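Local coordinates for oligopeptide ABC transporter, periplasmic oligopeptide-binding protein, putative (Thermotoga maritima MSB8, PDB 5IPW) that probably binds oligopeptides in the periplasm and delivers them to an ABC transporter for uptake, at residues V119-G124 with P191-K196; V136-G141 with H199-P204. All coordinates share one frame; numbering follows the deposited sequence.

Contact 1: V119-G124 with P191-K196; sequences VKWSDG and PAHYLK
Pro-191 lies flat against the indole of Trp-121, its CB 3.6 Å from the centroid of the six-membered ring and almost exactly on the ring normal, a CH-pi contact. The rest of the pyrrolidine reaches toward the far rim, where Pro-191 CD comes to 3.5 Å from Trp-121 CH2. Farther back on the same face, His-193 CE1 approaches Trp-121 CD1 at 3.7 Å; the imidazole is inclined to the indole by 50°, an oblique pairing.

The polar part is one bond from His-193 NE2 to Asp-123 OD2, 2.9 Å long and fairly straight at 161°. The acceptor is met on its syn side and lies close to the imidazole plane. With chi1 at 75°, His-193 CG sits between its backbone N and carbonyl carbon, which swings the ring back toward the 121-124 turn. Asp-123 OD1 is taken by the backbone N of Ala-125.

Without the indole of Trp-121, as with an alanine here, the face of Pro-191 would probably lose its cover and Asp-131 OD2 the NE1 donor. The contact thus joins a buried apolar face to an exposed His-carboxylate bond, whose strength probably varies with the ionisation of the imidazole.

Contact 2: V136-G141 with H199-P204; sequences VNDIVG and HPKYTP
Asp-138 meets three side chains of the 199-204 loop, using both its carboxylate and its backbone carbonyl. The carbonyl serves His-199: NE2 donates to Asp-138 O over 2.8 Å, arriving in the carbonyl plane on a lone pair. The bond is bent, with an angle of 140° at the hydrogen, and the oxygen is tilted out of the imidazole plane. On the far side of the same ring, His-199 ND1 receives a weak bond from the backbone N of Lys-201, so both ring nitrogens have a partner.

The two carboxylate oxygens are divided between two donors. OD1 of Asp-138 forms a salt bridge with Lys-201 NZ at 3.2 Å, through its syn lone pair. Lys-201 gets there as a fully extended chain, CG anti to the backbone N (chi1 -173°), and its CD also brushes OD1. Asp-138 OD2 accepts from the hydroxyl of Tyr-202, though the modelled length is too short to be trusted. Here the carboxylate comes to the edge of the phenol, its plane turned 76° from the ring. Lys-201 CG lies over one face of Tyr-202 toward the rim.

Within the loop, His-199 O accepts from the backbone N of both Tyr-202 and Thr-203, which holds the turn that presents the three donors together. Asp-138 is buried, and the ammonium group of Lys-201 probably favours the ionised carboxylate. Asp-138 itself sits in the pi-type turn that ends helix 129-140, closed by Gly-141 N to Val-136 O at 2.8 Å. A carbonyl of this final helical turn is thus taken up by a side-chain N-H, a form of helix C-terminal capping interaction that joins helix 129-140 to the loop between helices 192-195 and 205-209.

How the contacts relate
Contacts 1 and 2 lie with their centres about 15 Å apart, on the same side of the chain's centre, and their segments alternate along the sequence. Contact 1 uses the loop before helix 129-140 and contact 2 the end of that helix; both meet the 191-204 region. They touch directly at Lys-196: its carbonyl O lies 2.5 Å from Thr-203 OG1, a probable hydrogen bond, and its CE packs 3.7 Å from Tyr-202 CE1. Helix 129-140 connects them further, since Asp-131 bonds Trp-121 and Ala-192 of contact 1, while Phe-134 touches Lys-196 and Tyr-202. Both centres are some 30 Å from the centre of the chain, toward its periphery.

Contact 1: V119-G124 with P191-K196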
ATOM      1  N   VAL A 119     -14.325 -25.542  -0.794  1.00 40.41           N
ATOM      2  CA  VAL A 119     -14.573 -24.193  -1.275  1.00 39.05           C
ATOM      3  C   VAL A 119     -15.076 -24.269  -2.706  1.00 39.23           C
ATOM      4  O   VAL A 119     -14.495 -24.952  -3.546  1.00 39.26           O
ATOM      5  CB  VAL A 119     -13.316 -23.309  -1.244  1.00 39.27           C
ATOM      6  CG1 VAL A 119     -13.562 -22.007  -1.998  1.00 39.86           C
ATOM      7  CG2 VAL A 119     -12.903 -23.009   0.187  1.00 38.84           C
ATOM      8  N   LYS A 120     -16.151 -23.544  -2.976  1.00 39.07           N
ATOM      9  CA  LYS A 120     -16.726 -23.512  -4.298  1.00 40.55           C
ATOM     10  C   LYS A 120     -16.709 -22.094  -4.850  1.00 37.89           C
ATOM     11  O   LYS A 120     -16.839 -21.132  -4.098  1.00 36.28           O
ATOM     12  CB  LYS A 120     -18.151 -24.078  -4.252  1.00 45.03           C
ATOM     13  CG  LYS A 120     -18.186 -25.600  -4.146  1.00 49.20           C
ATOM     14  CD  LYS A 120     -19.510 -26.133  -3.609  1.00 54.42           C
ATOM     15  CE  LYS A 120     -19.355 -26.881  -2.285  1.00 59.51           C
ATOM     16  NZ  LYS A 120     -18.902 -26.029  -1.149  1.00 61.28           N
ATOM     17  N   TRP A 121     -16.524 -21.982  -6.164  1.00 36.18           N
ATOM     18  CA  TRP A 121     -16.694 -20.715  -6.880  1.00 35.61           C
ATOM     19  C   TRP A 121     -18.137 -20.246  -6.776  1.00 35.26           C
ATOM     20  O   TRP A 121     -19.018 -21.021  -6.405  1.00 35.35           O
ATOM     21  CB  TRP A 121     -16.333 -20.876  -8.363  1.00 35.04           C
ATOM     22  CG  TRP A 121     -14.885 -21.143  -8.614  1.00 34.45           C
ATOM     23  CD1 TRP A 121     -14.276 -22.363  -8.708  1.00 33.49           C
ATOM     24  CD2 TRP A 121     -13.860 -20.169  -8.809  1.00 33.03           C
ATOM     25  NE1 TRP A 121     -12.935 -22.206  -8.940  1.00 32.18           N
ATOM     26  CE2 TRP A 121     -12.649 -20.869  -9.004  1.00 32.05           C
ATOM     27  CE3 TRP A 121     -13.842 -18.773  -8.829  1.00 32.34           C
ATOM     28  CZ2 TRP A 121     -11.435 -20.217  -9.222  1.00 31.20           C
ATOM     29  CZ3 TRP A 121     -12.638 -18.125  -9.045  1.00 31.34           C
ATOM     30  CH2 TRP A 121     -11.451 -18.847  -9.231  1.00 32.34           C
ATOM     31  N   SER A 122     -18.381 -18.985  -7.136  1.00 35.81           N
ATOM     32  CA  SER A 122     -19.716 -18.374  -7.007  1.00 36.04           C
ATOM     33  C   SER A 122     -20.818 -19.050  -7.842  1.00 35.25           C
ATOM     34  O   SER A 122     -22.000 -18.859  -7.580  1.00 36.88           O
ATOM     35  CB  SER A 122     -19.647 -16.883  -7.331  1.00 36.28           C
ATOM     36  OG  SER A 122     -19.166 -16.666  -8.647  1.00 37.40           O
ATOM     37  N   ASP A 123     -20.430 -19.842  -8.832  1.00 36.41           N
ATOM     38  CA  ASP A 123     -21.378 -20.650  -9.608  1.00 38.57           C
ATOM     39  C   ASP A 123     -21.566 -22.073  -9.073  1.00 40.22           C
ATOM     40  O   ASP A 123     -22.349 -22.835  -9.637  1.00 38.95           O
ATOM     41  CB  ASP A 123     -20.936 -20.738 -11.077  1.00 39.74           C
ATOM     42  CG  ASP A 123     -19.672 -21.579 -11.272  1.00 38.61           C
ATOM     43  OD1 ASP A 123     -18.926 -21.799 -10.304  1.00 37.15           O
ATOM     44  OD2 ASP A 123     -19.415 -22.011 -12.411  1.00 41.30           O
ATOM     45  N   GLY A 124     -20.839 -22.440  -8.015  1.00 40.92           N
ATOM     46  CA  GLY A 124     -20.959 -23.774  -7.416  1.00 40.61           C
ATOM     47  C   GLY A 124     -19.815 -24.727  -7.726  1.00 40.79           C
ATOM     48  O   GLY A 124     -19.636 -25.716  -7.033  1.00 43.22           O
ATOM     49  N   PRO A 191     -10.837 -19.144 -12.482  1.00 39.23           N
ATOM     50  CA  PRO A 191     -11.680 -20.330 -12.682  1.00 38.61           C
ATOM     51  C   PRO A 191     -11.435 -21.050 -14.003  1.00 38.89           C
ATOM     52  O   PRO A 191     -12.065 -20.746 -15.016  1.00 38.25           O
ATOM     53  CB  PRO A 191     -13.095 -19.755 -12.625  1.00 39.27           C
ATOM     54  CG  PRO A 191     -12.944 -18.355 -13.114  1.00 39.06           C
ATOM     55  CD  PRO A 191     -11.597 -17.892 -12.643  1.00 38.23           C
ATOM     56  N   ALA A 192     -10.525 -22.015 -13.973  1.00 40.52           N
ATOM     57  CA  ALA A 192     -10.173 -22.792 -15.156  1.00 40.32           C
ATOM     58  C   ALA A 192     -11.389 -23.441 -15.804  1.00 41.11           C
ATOM     59  O   ALA A 192     -11.486 -23.501 -17.027  1.00 43.33           O
ATOM     60  CB  ALA A 192      -9.150 -23.849 -14.797  1.00 40.26           C
ATOM     61  N   HIS A 193     -12.327 -23.912 -14.992  1.00 40.92           N
ATOM     62  CA  HIS A 193     -13.509 -24.598 -15.527  1.00 40.14           C
ATOM     63  C   HIS A 193     -14.334 -23.690 -16.442  1.00 40.41           C
ATOM     64  O   HIS A 193     -15.003 -24.173 -17.360  1.00 42.33           O
ATOM     65  CB  HIS A 193     -14.378 -25.157 -14.394  1.00 38.98           C
ATOM     66  CG  HIS A 193     -15.171 -24.121 -13.661  1.00 38.96           C
ATOM     67  ND1 HIS A 193     -14.624 -23.312 -12.685  1.00 39.66           N
ATOM     68  CD2 HIS A 193     -16.475 -23.767 -13.756  1.00 38.38           C
ATOM     69  CE1 HIS A 193     -15.556 -22.500 -12.216  1.00 39.84           C
ATOM     70  NE2 HIS A 193     -16.691 -22.760 -12.846  1.00 39.60           N
ATOM     71  N   TYR A 194     -14.283 -22.383 -16.180  1.00 38.53           N
ATOM     72  CA  TYR A 194     -14.964 -21.391 -17.003  1.00 37.63           C
ATOM     73  C   TYR A 194     -14.084 -20.855 -18.127  1.00 37.93           C
ATOM     74  O   TYR A 194     -14.569 -20.658 -19.234  1.00 37.90           O
ATOM     75  CB  TYR A 194     -15.441 -20.212 -16.146  1.00 37.61           C
ATOM     76  CG  TYR A 194     -16.086 -19.090 -16.947  1.00 37.91           C
ATOM     77  CD1 TYR A 194     -17.371 -19.223 -17.466  1.00 37.99           C
ATOM     78  CD2 TYR A 194     -15.404 -17.895 -17.185  1.00 39.13           C
ATOM     79  CE1 TYR A 194     -17.958 -18.201 -18.203  1.00 39.13           C
ATOM     80  CE2 TYR A 194     -15.985 -16.865 -17.914  1.00 38.75           C
ATOM     81  CZ  TYR A 194     -17.257 -17.023 -18.426  1.00 38.27           C
ATOM     82  OH  TYR A 194     -17.824 -16.004 -19.145  1.00 37.35           O
ATOM     83  N   LEU A 195     -12.808 -20.606 -17.839  1.00 37.51           N
ATOM     84  CA  LEU A 195     -11.943 -19.870 -18.769  1.00 39.44           C
ATOM     85  C   LEU A 195     -11.252 -20.702 -19.855  1.00 41.59           C
ATOM     86  O   LEU A 195     -10.904 -20.169 -20.913  1.00 40.97           O
ATOM     87  CB  LEU A 195     -10.884 -19.086 -17.995  1.00 38.53           C
ATOM     88  CG  LEU A 195     -11.425 -17.863 -17.260  1.00 38.26           C
ATOM     89  CD1 LEU A 195     -10.356 -17.281 -16.354  1.00 38.09           C
ATOM     90  CD2 LEU A 195     -11.921 -16.809 -18.235  1.00 37.41           C
ATOM     91  N   LYS A 196     -11.048 -21.994 -19.598  1.00 43.36           N
ATOM     92  CA  LYS A 196     -10.336 -22.864 -20.543  1.00 43.28           C
ATOM     93  C   LYS A 196     -10.970 -22.900 -21.938  1.00 43.70           C
ATOM     94  O   LYS A 196     -10.270 -23.129 -22.926  1.00 43.76           O
ATOM     95  CB  LYS A 196     -10.219 -24.285 -19.994  1.00 42.84           C
ATOM     96  CG  LYS A 196      -9.084 -24.462 -19.010  1.00 44.02           C
ATOM     97  CD  LYS A 196      -9.010 -25.890 -18.501  1.00 46.30           C
ATOM     98  CE  LYS A 196      -7.690 -26.141 -17.783  1.00 49.85           C
ATOM     99  NZ  LYS A 196      -7.567 -27.534 -17.264  1.00 51.81           N
TER

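Contact 2: V136-G141 with H199-P204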
ATOM      1  N   VAL A 136      -1.181 -19.158 -12.702  1.00 49.41           N
ATOM      2  CA  VAL A 136       0.230 -18.756 -12.796  1.00 51.19           C
ATOM      3  C   VAL A 136       0.841 -19.181 -14.132  1.00 52.83           C
ATOM      4  O   VAL A 136       1.586 -18.408 -14.729  1.00 56.11           O
ATOM      5  CB  VAL A 136       1.147 -19.177 -11.601  1.00 52.49           C
ATOM      6  CG1 VAL A 136       0.365 -19.514 -10.342  1.00 52.17           C
ATOM      7  CG2 VAL A 136       2.090 -20.314 -11.961  1.00 53.73           C
ATOM      8  N   ASN A 137       0.518 -20.380 -14.611  1.00 51.71           N
ATOM      9  CA  ASN A 137       1.132 -20.888 -15.843  1.00 52.84           C
ATOM     10  C   ASN A 137       0.486 -20.360 -17.114  1.00 54.11           C
ATOM     11  O   ASN A 137       1.181 -19.896 -18.017  1.00 55.03           O
ATOM     12  CB  ASN A 137       1.112 -22.415 -15.877  1.00 53.27           C
ATOM     13  CG  ASN A 137       2.024 -23.037 -14.831  1.00 54.69           C
ATOM     14  OD1 ASN A 137       2.970 -22.409 -14.347  1.00 55.22           O
ATOM     15  ND2 ASN A 137       1.740 -24.279 -14.475  1.00 54.77           N
ATOM     16  N   ASP A 138      -0.840 -20.436 -17.178  1.00 53.71           N
ATOM     17  CA  ASP A 138      -1.569 -20.194 -18.418  1.00 52.09           C
ATOM     18  C   ASP A 138      -2.157 -18.786 -18.552  1.00 51.77           C
ATOM     19  O   ASP A 138      -2.727 -18.461 -19.598  1.00 51.79           O
ATOM     20  CB  ASP A 138      -2.680 -21.233 -18.562  1.00 53.72           C
ATOM     21  CG  ASP A 138      -2.145 -22.651 -18.611  1.00 56.08           C
ATOM     22  OD1 ASP A 138      -1.125 -22.875 -19.291  1.00 58.77           O
ATOM     23  OD2 ASP A 138      -2.741 -23.543 -17.974  1.00 57.15           O
ATOM     24  N   ILE A 139      -2.036 -17.958 -17.514  1.00 49.65           N
ATOM     25  CA  ILE A 139      -2.436 -16.554 -17.611  1.00 50.24           C
ATOM     26  C   ILE A 139      -1.225 -15.662 -17.384  1.00 52.61           C
ATOM     27  O   ILE A 139      -0.796 -14.954 -18.297  1.00 54.46           O
ATOM     28  CB  ILE A 139      -3.587 -16.186 -16.641  1.00 49.35           C
ATOM     29  CG1 ILE A 139      -4.792 -17.107 -16.902  1.00 48.85           C
ATOM     30  CG2 ILE A 139      -3.976 -14.722 -16.805  1.00 47.38           C
ATOM     31  CD1 ILE A 139      -6.069 -16.736 -16.182  1.00 46.87           C
ATOM     32  N   VAL A 140      -0.667 -15.707 -16.181  1.00 54.80           N
ATOM     33  CA  VAL A 140       0.493 -14.886 -15.864  1.00 56.86           C
ATOM     34  C   VAL A 140       1.646 -15.312 -16.771  1.00 60.56           C
ATOM     35  O   VAL A 140       2.260 -14.473 -17.430  1.00 61.47           O
ATOM     36  CB  VAL A 140       0.901 -14.997 -14.380  1.00 57.96           C
ATOM     37  CG1 VAL A 140       2.139 -14.157 -14.092  1.00 58.37           C
ATOM     38  CG2 VAL A 140      -0.240 -14.555 -13.472  1.00 58.59           C
ATOM     39  N   GLY A 141       1.899 -16.621 -16.831  1.00 61.62           N
ATOM     40  CA  GLY A 141       3.003 -17.176 -17.626  1.00 61.49           C
ATOM     41  C   GLY A 141       2.723 -17.378 -19.106  1.00 59.91           C
ATOM     42  O   GLY A 141       3.449 -18.116 -19.775  1.00 60.00           O
ATOM     43  N   HIS A 199      -9.184 -20.463 -24.141  1.00 49.14           N
ATOM     44  CA  HIS A 199      -7.732 -20.576 -24.115  1.00 50.88           C
ATOM     45  C   HIS A 199      -7.248 -21.622 -25.123  1.00 52.74           C
ATOM     46  O   HIS A 199      -7.597 -22.795 -25.005  1.00 53.71           O
ATOM     47  CB  HIS A 199      -7.273 -20.951 -22.708  1.00 52.50           C
ATOM     48  CG  HIS A 199      -5.848 -20.599 -22.423  1.00 53.27           C
ATOM     49  ND1 HIS A 199      -4.796 -21.381 -22.838  1.00 55.92           N
ATOM     50  CD2 HIS A 199      -5.302 -19.558 -21.754  1.00 55.48           C
ATOM     51  CE1 HIS A 199      -3.660 -20.837 -22.442  1.00 57.02           C
ATOM     52  NE2 HIS A 199      -3.938 -19.729 -21.780  1.00 56.38           N
ATOM     53  N   PRO A 200      -6.453 -21.196 -26.128  1.00 56.18           N
ATOM     54  CA  PRO A 200      -5.969 -22.080 -27.202  1.00 55.86           C
ATOM     55  C   PRO A 200      -5.192 -23.328 -26.774  1.00 54.18           C
ATOM     56  O   PRO A 200      -5.183 -24.311 -27.509  1.00 55.71           O
ATOM     57  CB  PRO A 200      -5.049 -21.167 -28.027  1.00 56.28           C
ATOM     58  CG  PRO A 200      -4.820 -19.954 -27.193  1.00 56.28           C
ATOM     59  CD  PRO A 200      -6.063 -19.799 -26.385  1.00 55.61           C
ATOM     60  N   LYS A 201      -4.521 -23.278 -25.632  1.00 51.82           N
ATOM     61  CA  LYS A 201      -3.841 -24.459 -25.100  1.00 52.78           C
ATOM     62  C   LYS A 201      -4.804 -25.594 -24.745  1.00 52.42           C
ATOM     63  O   LYS A 201      -4.429 -26.762 -24.828  1.00 55.42           O
ATOM     64  CB  LYS A 201      -3.006 -24.102 -23.867  1.00 53.49           C
ATOM     65  CG  LYS A 201      -2.142 -25.250 -23.358  1.00 56.06           C
ATOM     66  CD  LYS A 201      -1.463 -24.892 -22.049  1.00 58.40           C
ATOM     67  CE  LYS A 201      -0.755 -26.097 -21.454  1.00 61.01           C
ATOM     68  NZ  LYS A 201      -0.115 -25.767 -20.150  1.00 62.57           N
ATOM     69  N   TYR A 202      -6.027 -25.257 -24.342  1.00 50.14           N
ATOM     70  CA  TYR A 202      -6.997 -26.258 -23.904  1.00 50.64           C
ATOM     71  C   TYR A 202      -8.159 -26.432 -24.864  1.00 52.23           C
ATOM     72  O   TYR A 202      -8.889 -27.418 -24.774  1.00 54.16           O
ATOM     73  CB  TYR A 202      -7.518 -25.904 -22.505  1.00 50.74           C
ATOM     74  CG  TYR A 202      -6.406 -25.862 -21.484  1.00 51.06           C
ATOM     75  CD1 TYR A 202      -5.924 -27.031 -20.900  1.00 51.41           C
ATOM     76  CD2 TYR A 202      -5.802 -24.661 -21.138  1.00 51.33           C
ATOM     77  CE1 TYR A 202      -4.887 -27.002 -19.983  1.00 51.53           C
ATOM     78  CE2 TYR A 202      -4.763 -24.622 -20.220  1.00 52.50           C
ATOM     79  CZ  TYR A 202      -4.309 -25.795 -19.646  1.00 51.95           C
ATOM     80  OH  TYR A 202      -3.279 -25.759 -18.736  1.00 50.44           O
ATOM     81  N   THR A 203      -8.324 -25.494 -25.790  1.00 54.11           N
ATOM     82  CA  THR A 203      -9.451 -25.511 -26.714  1.00 55.23           C
ATOM     83  C   THR A 203      -8.962 -25.331 -28.143  1.00 57.67           C
ATOM     84  O   THR A 203      -8.073 -24.517 -28.390  1.00 61.18           O
ATOM     85  CB  THR A 203     -10.422 -24.379 -26.364  1.00 54.33           C
ATOM     86  OG1 THR A 203     -10.765 -24.479 -24.979  1.00 55.34           O
ATOM     87  CG2 THR A 203     -11.688 -24.444 -27.206  1.00 54.52           C
ATOM     88  N   PRO A 204      -9.528 -26.098 -29.093  1.00 62.38           N
ATOM     89  CA  PRO A 204      -9.202 -25.854 -30.497  1.00 63.98           C
ATOM     90  C   PRO A 204      -9.451 -24.398 -30.898  1.00 65.32           C
ATOM     91  O   PRO A 204     -10.517 -23.848 -30.614  1.00 65.68           O
ATOM     92  CB  PRO A 204     -10.152 -26.783 -31.269  1.00 63.37           C
ATOM     93  CG  PRO A 204     -10.710 -27.748 -30.280  1.00 63.93           C
ATOM     94  CD  PRO A 204     -10.288 -27.347 -28.896  1.00 64.76           C
TER